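Local coordinates for protein putative O-acetylhomoserine (Thiol)-lyase (PDB 4OC9) that probably uses pyridoxal 5'-phosphate to make homocysteine from O-acetylhomoserine and sulfide, as a member of the trans-sulfuration enzyme family, at residues Leu229-Asn232 against Phe238-Pro241; Ile93-Ser98 against Lys175-Cys180. All blocks are in the same frame, centred on the assembly; numbering follows the deposited sequence.

Contact 1 of 2, residues Leu229-Asn232 against Phe238-Pro241; sequences LKNN and FNTP
Leu229 to Asn232 form a type II beta turn at the end of helix 225-229, and after five intervening residues the chain comes back against it, with the CA atoms of Lys230 and Asn239 6.4 Å apart. The primary amide of Asn239 reaches into the backbone of this turn and grips it twice. Its ND2 donates to Leu229 O at 3.0 Å, with an N-H...O angle of 161°; the acceptor lies almost in the plane of the Asn239 amide, and the donor in the plane of the Leu229 carbonyl. Next to it, Asn239 OD1 accepts from Asn231 N at 2.9 Å, but this N-H comes from above the carbonyl plane, 39° out of it. Using both amide atoms fixes which way round the group sits, and further bonds, ND2 to Tyr235 O and OD1 from Asn251 ND2, secure it from outside the two segments. The arrangement is a side-chain amide bonded to the backbone of the turn that ends helix 225-229, here in the long connection to helix 257-270 of a PLP-dependent trans-sulfuration enzyme. Beside these polar bonds is an apolar contact. Leu229 lays CD1 over the centre of one face of the Phe238 ring, a CH-pi contact 4.1 Å from the centroid and only 8° off the ring normal. Phe238 CG sits anti to its own carbonyl carbon, which turns the ring toward the leucine, while Ile257 and Arg261 of helix 257-270 also touch the phenylalanine.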
ATOM      1  N   LEU D 229      -2.481  39.244   3.572  1.00 25.05           N
ATOM      2  CA  LEU D 229      -3.585  38.846   4.463  1.00 21.24           C
ATOM      3  C   LEU D 229      -3.637  39.625   5.760  1.00 22.46           C
ATOM      4  O   LEU D 229      -4.723  39.976   6.235  1.00 20.88           O
ATOM      5  CB  LEU D 229      -3.541  37.342   4.755  1.00 21.01           C
ATOM      6  CG  LEU D 229      -3.800  36.416   3.562  1.00 20.13           C
ATOM      7  CD1 LEU D 229      -3.596  34.960   3.943  1.00 19.13           C
ATOM      8  CD2 LEU D 229      -5.209  36.627   3.006  1.00 19.62           C
ATOM      9  N   LYS D 230      -2.477  39.857   6.358  1.00 24.00           N
ATOM     10  CA  LYS D 230      -2.423  40.604   7.605  1.00 27.38           C
ATOM     11  C   LYS D 230      -2.787  42.072   7.395  1.00 30.16           C
ATOM     12  O   LYS D 230      -2.352  42.691   6.435  1.00 31.51           O
ATOM     13  CB  LYS D 230      -1.039  40.486   8.266  1.00 26.85           C
ATOM     14  CG  LYS D 230      -0.735  39.128   8.874  1.00 27.55           C
ATOM     15  CD  LYS D 230       0.649  39.141   9.480  1.00 27.55           C
ATOM     16  CE  LYS D 230       0.961  37.842  10.184  1.00 32.83           C
ATOM     17  NZ  LYS D 230       2.351  37.745  10.700  1.00 34.90           N
ATOM     18  N   ASN D 231      -3.574  42.611   8.316  1.00 34.53           N
ATOM     19  CA  ASN D 231      -4.008  44.012   8.271  1.00 38.85           C
ATOM     20  C   ASN D 231      -4.680  44.377   6.964  1.00 34.17           C
ATOM     21  O   ASN D 231      -4.443  45.436   6.418  1.00 32.88           O
ATOM     22  CB  ASN D 231      -2.820  44.941   8.513  1.00 39.05           C
ATOM     23  CG  ASN D 231      -2.148  44.684   9.844  1.00 42.56           C
ATOM     24  OD1 ASN D 231      -2.787  44.267  10.815  1.00 47.31           O
ATOM     25  ND2 ASN D 231      -0.858  44.977   9.911  1.00 48.74           N
ATOM     26  N   ASN D 232      -5.534  43.490   6.484  1.00 31.95           N
ATOM     27  CA  ASN D 232      -6.255  43.720   5.255  1.00 30.22           C
ATOM     28  C   ASN D 232      -7.717  43.523   5.616  1.00 31.54           C
ATOM     29  O   ASN D 232      -8.148  42.422   5.966  1.00 35.21           O
ATOM     30  CB  ASN D 232      -5.753  42.775   4.161  1.00 31.76           C
ATOM     31  CG  ASN D 232      -6.497  42.927   2.844  1.00 28.46           C
ATOM     32  OD1 ASN D 232      -7.618  43.411   2.795  1.00 33.52           O
ATOM     33  ND2 ASN D 232      -5.896  42.436   1.782  1.00 31.08           N
ATOM     34  N   PHE D 238      -8.465  36.341   9.158  1.00 23.48           N
ATOM     35  CA  PHE D 238      -7.022  36.339   9.473  1.00 23.74           C
ATOM     36  C   PHE D 238      -6.572  37.509  10.369  1.00 22.91           C
ATOM     37  O   PHE D 238      -5.383  37.675  10.655  1.00 19.08           O
ATOM     38  CB  PHE D 238      -6.200  36.364   8.164  1.00 24.21           C
ATOM     39  CG  PHE D 238      -6.393  35.152   7.305  1.00 24.78           C
ATOM     40  CD1 PHE D 238      -5.603  34.021   7.499  1.00 26.83           C
ATOM     41  CD2 PHE D 238      -7.369  35.116   6.328  1.00 25.11           C
ATOM     42  CE1 PHE D 238      -5.778  32.884   6.725  1.00 26.67           C
ATOM     43  CE2 PHE D 238      -7.553  33.973   5.554  1.00 25.17           C
ATOM     44  CZ  PHE D 238      -6.758  32.864   5.747  1.00 24.04           C
ATOM     45  N   ASN D 239      -7.534  38.273  10.872  1.00 26.53           N
ATOM     46  CA  ASN D 239      -7.242  39.448  11.711  1.00 28.47           C
ATOM     47  C   ASN D 239      -8.173  39.654  12.885  1.00 28.48           C
ATOM     48  O   ASN D 239      -8.314  40.762  13.371  1.00 27.42           O
ATOM     49  CB  ASN D 239      -7.312  40.681  10.789  1.00 24.98           C
ATOM     50  CG  ASN D 239      -6.242  40.661   9.724  1.00 23.51           C
ATOM     51  OD1 ASN D 239      -5.057  40.825  10.025  1.00 24.32           O
ATOM     52  ND2 ASN D 239      -6.655  40.536   8.462  1.00 22.74           N
ATOM     53  N   THR D 240      -8.824  38.594  13.334  1.00 29.61           N
ATOM     54  CA  THR D 240      -9.745  38.699  14.432  1.00 31.83           C
ATOM     55  C   THR D 240      -9.606  37.523  15.372  1.00 32.82           C
ATOM     56  O   THR D 240      -9.402  36.416  14.913  1.00 28.02           O
ATOM     57  CB  THR D 240     -11.189  38.635  13.909  1.00 30.96           C
ATOM     58  OG1 THR D 240     -11.393  39.612  12.896  1.00 30.48           O
ATOM     59  CG2 THR D 240     -12.228  38.843  15.010  1.00 33.48           C
ATOM     60  N   PRO D 241      -9.767  37.757  16.689  1.00 37.25           N
ATOM     61  CA  PRO D 241      -9.661  36.643  17.625  1.00 40.25           C
ATOM     62  C   PRO D 241     -10.634  35.545  17.207  1.00 42.20           C
ATOM     63  O   PRO D 241     -11.787  35.835  16.889  1.00 40.37           O
ATOM     64  CB  PRO D 241     -10.085  37.256  18.962  1.00 37.86           C
ATOM     65  CG  PRO D 241      -9.809  38.705  18.818  1.00 38.14           C
ATOM     66  CD  PRO D 241     -10.055  39.030  17.373  1.00 36.74           C
TER

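Contact 2 of 2, residues Ile93-Ser98 against Lys175-Cys180; sequences INLASS and KIVSIC
With Leu95 CG anti to its carbonyl carbon (chi1 -62°), the isobutyl group extends to Val177, whose chi1 of 171° sets CG1 anti to the backbone N and CG2 beside it, so that both methyls meet the leucine. Here the loop joining helix 84-93 to strand 101-105 packs on the central seven-stranded mixed sheet of the large PLP-binding domain, which has the aspartate aminotransferase-like fold (fold type I): Leu95 comes from that loop, and Val177 and Ile179 from the region of strand 177-181. The two forks face each other branch for branch. Leu95 CD1 touches Val177 CG1 at 3.6 Å, and Leu95 CD2 meets Val177 CG2 at 3.9 Å, the side chains running at a slant to one another. Val177 and Ile179, two apart in sequence, present their side chains to the same side, whereas Ser178 between them points away. The contact is buried and wholly apolar, held by van der Waals packing of methyl groups; Ala148 on the neighbouring strand 146-152 and Phe258 of helix 257-270 also pack on Leu95. Ile179 reaches in with its delta methyl, leaving Ile179 CD1 3.9 Å from Leu95 CD1.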
ATOM      1  N   ILE D  93     -12.868  28.558   0.434  1.00 16.83           N
ATOM      2  CA  ILE D  93     -13.455  28.770   1.773  1.00 16.65           C
ATOM      3  C   ILE D  93     -12.458  29.330   2.758  1.00 15.59           C
ATOM      4  O   ILE D  93     -12.873  29.886   3.760  1.00 16.31           O
ATOM      5  CB  ILE D  93     -14.120  27.519   2.376  1.00 15.77           C
ATOM      6  CG1 ILE D  93     -13.069  26.417   2.598  1.00 17.10           C
ATOM      7  CG2 ILE D  93     -15.276  27.069   1.487  1.00 17.06           C
ATOM      8  CD1 ILE D  93     -13.624  25.123   3.154  1.00 16.11           C
ATOM      9  N   ASN D  94     -11.162  29.220   2.488  1.00 15.74           N
ATOM     10  CA  ASN D  94     -10.203  29.752   3.435  1.00 16.50           C
ATOM     11  C   ASN D  94     -10.162  31.263   3.271  1.00 19.36           C
ATOM     12  O   ASN D  94      -9.576  31.974   4.088  1.00 18.41           O
ATOM     13  CB  ASN D  94      -8.799  29.217   3.174  1.00 17.16           C
ATOM     14  CG  ASN D  94      -7.882  29.397   4.368  1.00 17.28           C
ATOM     15  OD1 ASN D  94      -8.331  29.336   5.519  1.00 16.78           O
ATOM     16  ND2 ASN D  94      -6.598  29.494   4.117  1.00 17.42           N
ATOM     17  N   LEU D  95     -10.757  31.734   2.175  1.00 21.84           N
ATOM     18  CA  LEU D  95     -10.812  33.150   1.822  1.00 22.61           C
ATOM     19  C   LEU D  95     -12.205  33.774   1.869  1.00 22.19           C
ATOM     20  O   LEU D  95     -12.338  34.927   2.269  1.00 21.41           O
ATOM     21  CB  LEU D  95     -10.268  33.333   0.409  1.00 23.77           C
ATOM     22  CG  LEU D  95      -8.807  32.938   0.193  1.00 24.73           C
ATOM     23  CD1 LEU D  95      -8.442  32.974  -1.278  1.00 23.67           C
ATOM     24  CD2 LEU D  95      -7.888  33.821   1.022  1.00 25.66           C
ATOM     25  N   ALA D  96     -13.225  33.011   1.484  1.00 20.68           N
ATOM     26  CA  ALA D  96     -14.592  33.505   1.482  1.00 21.23           C
ATOM     27  C   ALA D  96     -15.507  32.707   2.400  1.00 26.61           C
ATOM     28  O   ALA D  96     -15.362  31.490   2.560  1.00 24.72           O
ATOM     29  CB  ALA D  96     -15.150  33.462   0.079  1.00 19.45           C
ATOM     30  N   SER D  97     -16.455  33.421   3.001  1.00 28.99           N
ATOM     31  CA  SER D  97     -17.440  32.832   3.898  1.00 30.36           C
ATOM     32  C   SER D  97     -18.812  33.353   3.472  1.00 30.21           C
ATOM     33  O   SER D  97     -18.915  34.177   2.554  1.00 30.93           O
ATOM     34  CB  SER D  97     -17.122  33.138   5.362  1.00 33.95           C
ATOM     35  OG  SER D  97     -17.051  34.532   5.574  1.00 39.64           O
ATOM     36  N   SER D  98     -19.858  32.877   4.125  1.00 26.73           N
ATOM     37  CA  SER D  98     -21.203  33.289   3.782  1.00 30.06           C
ATOM     38  C   SER D  98     -21.345  34.833   3.616  1.00 30.42           C
ATOM     39  O   SER D  98     -20.907  35.632   4.461  1.00 32.65           O
ATOM     40  CB  SER D  98     -22.192  32.760   4.823  1.00 30.40           C
ATOM     41  OG  SER D  98     -23.514  33.005   4.398  1.00 36.47           O
ATOM     42  N   LYS D 175      -6.177  44.414  -3.708  1.00 28.77           N
ATOM     43  CA  LYS D 175      -5.725  43.660  -2.517  1.00 33.49           C
ATOM     44  C   LYS D 175      -6.509  42.346  -2.353  1.00 31.02           C
ATOM     45  O   LYS D 175      -6.920  41.971  -1.251  1.00 26.87           O
ATOM     46  CB  LYS D 175      -5.857  44.539  -1.278  1.00 38.08           C
ATOM     47  CG  LYS D 175      -5.080  45.809  -1.461  1.00 46.98           C
ATOM     48  CD  LYS D 175      -3.626  45.691  -1.080  1.00 57.84           C
ATOM     49  CE  LYS D 175      -3.564  45.703   0.441  1.00 67.93           C
ATOM     50  NZ  LYS D 175      -2.174  45.546   0.945  1.00 80.34           N
ATOM     51  N   ILE D 176      -6.733  41.671  -3.480  1.00 29.29           N
ATOM     52  CA  ILE D 176      -7.452  40.409  -3.503  1.00 27.05           C
ATOM     53  C   ILE D 176      -6.488  39.244  -3.783  1.00 23.82           C
ATOM     54  O   ILE D 176      -5.570  39.353  -4.607  1.00 22.30           O
ATOM     55  CB  ILE D 176      -8.551  40.400  -4.578  1.00 25.62           C
ATOM     56  CG1 ILE D 176      -9.567  41.490  -4.296  1.00 29.69           C
ATOM     57  CG2 ILE D 176      -9.255  39.051  -4.599  1.00 26.83           C
ATOM     58  CD1 ILE D 176     -10.645  41.623  -5.357  1.00 32.10           C
ATOM     59  N   VAL D 177      -6.714  38.136  -3.086  1.00 21.79           N
ATOM     60  CA  VAL D 177      -5.892  36.934  -3.244  1.00 20.64           C
ATOM     61  C   VAL D 177      -6.228  36.246  -4.544  1.00 19.12           C
ATOM     62  O   VAL D 177      -7.420  36.040  -4.850  1.00 19.76           O
ATOM     63  CB  VAL D 177      -6.157  35.919  -2.126  1.00 23.43           C
ATOM     64  CG1 VAL D 177      -5.460  34.602  -2.427  1.00 22.88           C
ATOM     65  CG2 VAL D 177      -5.737  36.472  -0.769  1.00 24.57           C
ATOM     66  N   SER D 178      -5.197  35.972  -5.348  1.00 16.48           N
ATOM     67  CA  SER D 178      -5.383  35.296  -6.628  1.00 15.76           C
ATOM     68  C   SER D 178      -5.029  33.821  -6.471  1.00 16.26           C
ATOM     69  O   SER D 178      -3.995  33.478  -5.877  1.00 12.30           O
ATOM     70  CB  SER D 178      -4.487  35.888  -7.708  1.00 17.43           C
ATOM     71  OG  SER D 178      -3.109  35.714  -7.391  1.00 20.52           O
ATOM     72  N   ILE D 179      -5.897  32.967  -7.010  1.00 17.21           N
ATOM     73  CA  ILE D 179      -5.729  31.509  -6.979  1.00 17.38           C
ATOM     74  C   ILE D 179      -5.568  30.933  -8.382  1.00 17.24           C
ATOM     75  O   ILE D 179      -6.464  31.088  -9.227  1.00 19.04           O
ATOM     76  CB  ILE D 179      -6.963  30.782  -6.410  1.00 18.11           C
ATOM     77  CG1 ILE D 179      -7.247  31.226  -4.986  1.00 18.83           C
ATOM     78  CG2 ILE D 179      -6.706  29.281  -6.428  1.00 19.37           C
ATOM     79  CD1 ILE D 179      -8.555  30.689  -4.427  1.00 19.36           C
ATOM     80  N   CYS D 180      -4.435  30.281  -8.645  1.00 15.41           N
ATOM     81  CA  CYS D 180      -4.177  29.676  -9.936  1.00 13.18           C
ATOM     82  C   CYS D 180      -4.097  28.153  -9.860  1.00 12.30           C
ATOM     83  O   CYS D 180      -3.278  27.628  -9.149  1.00 13.21           O
ATOM     84  CB  CYS D 180      -2.854  30.191 -10.522  1.00 13.37           C
ATOM     85  SG  CYS D 180      -2.399  29.463 -12.129  1.00 12.77           S
TER

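How the contacts relate
Contact 2 is core: all three touching residues are buried, and its centre lies about 15 Å from the centre of the chain. Contact 1 is partly exposed and farther out, its centre about 26 Å from that of the chain. Their chemistry follows suit, with methyl packing against a sheet strand in contact 2, and amide-to-backbone bonding plus a ring face in contact 1. Their centres are about 13 Å apart and they touch directly: Leu229 CD2 packs on Val177 CG2 at 3.8 Å, and Asn232 ND2 probably donates to Lys175 O at 3.2 Å. Helix 257-270 serves both, since Phe258 touches Leu229 as well as Leu95.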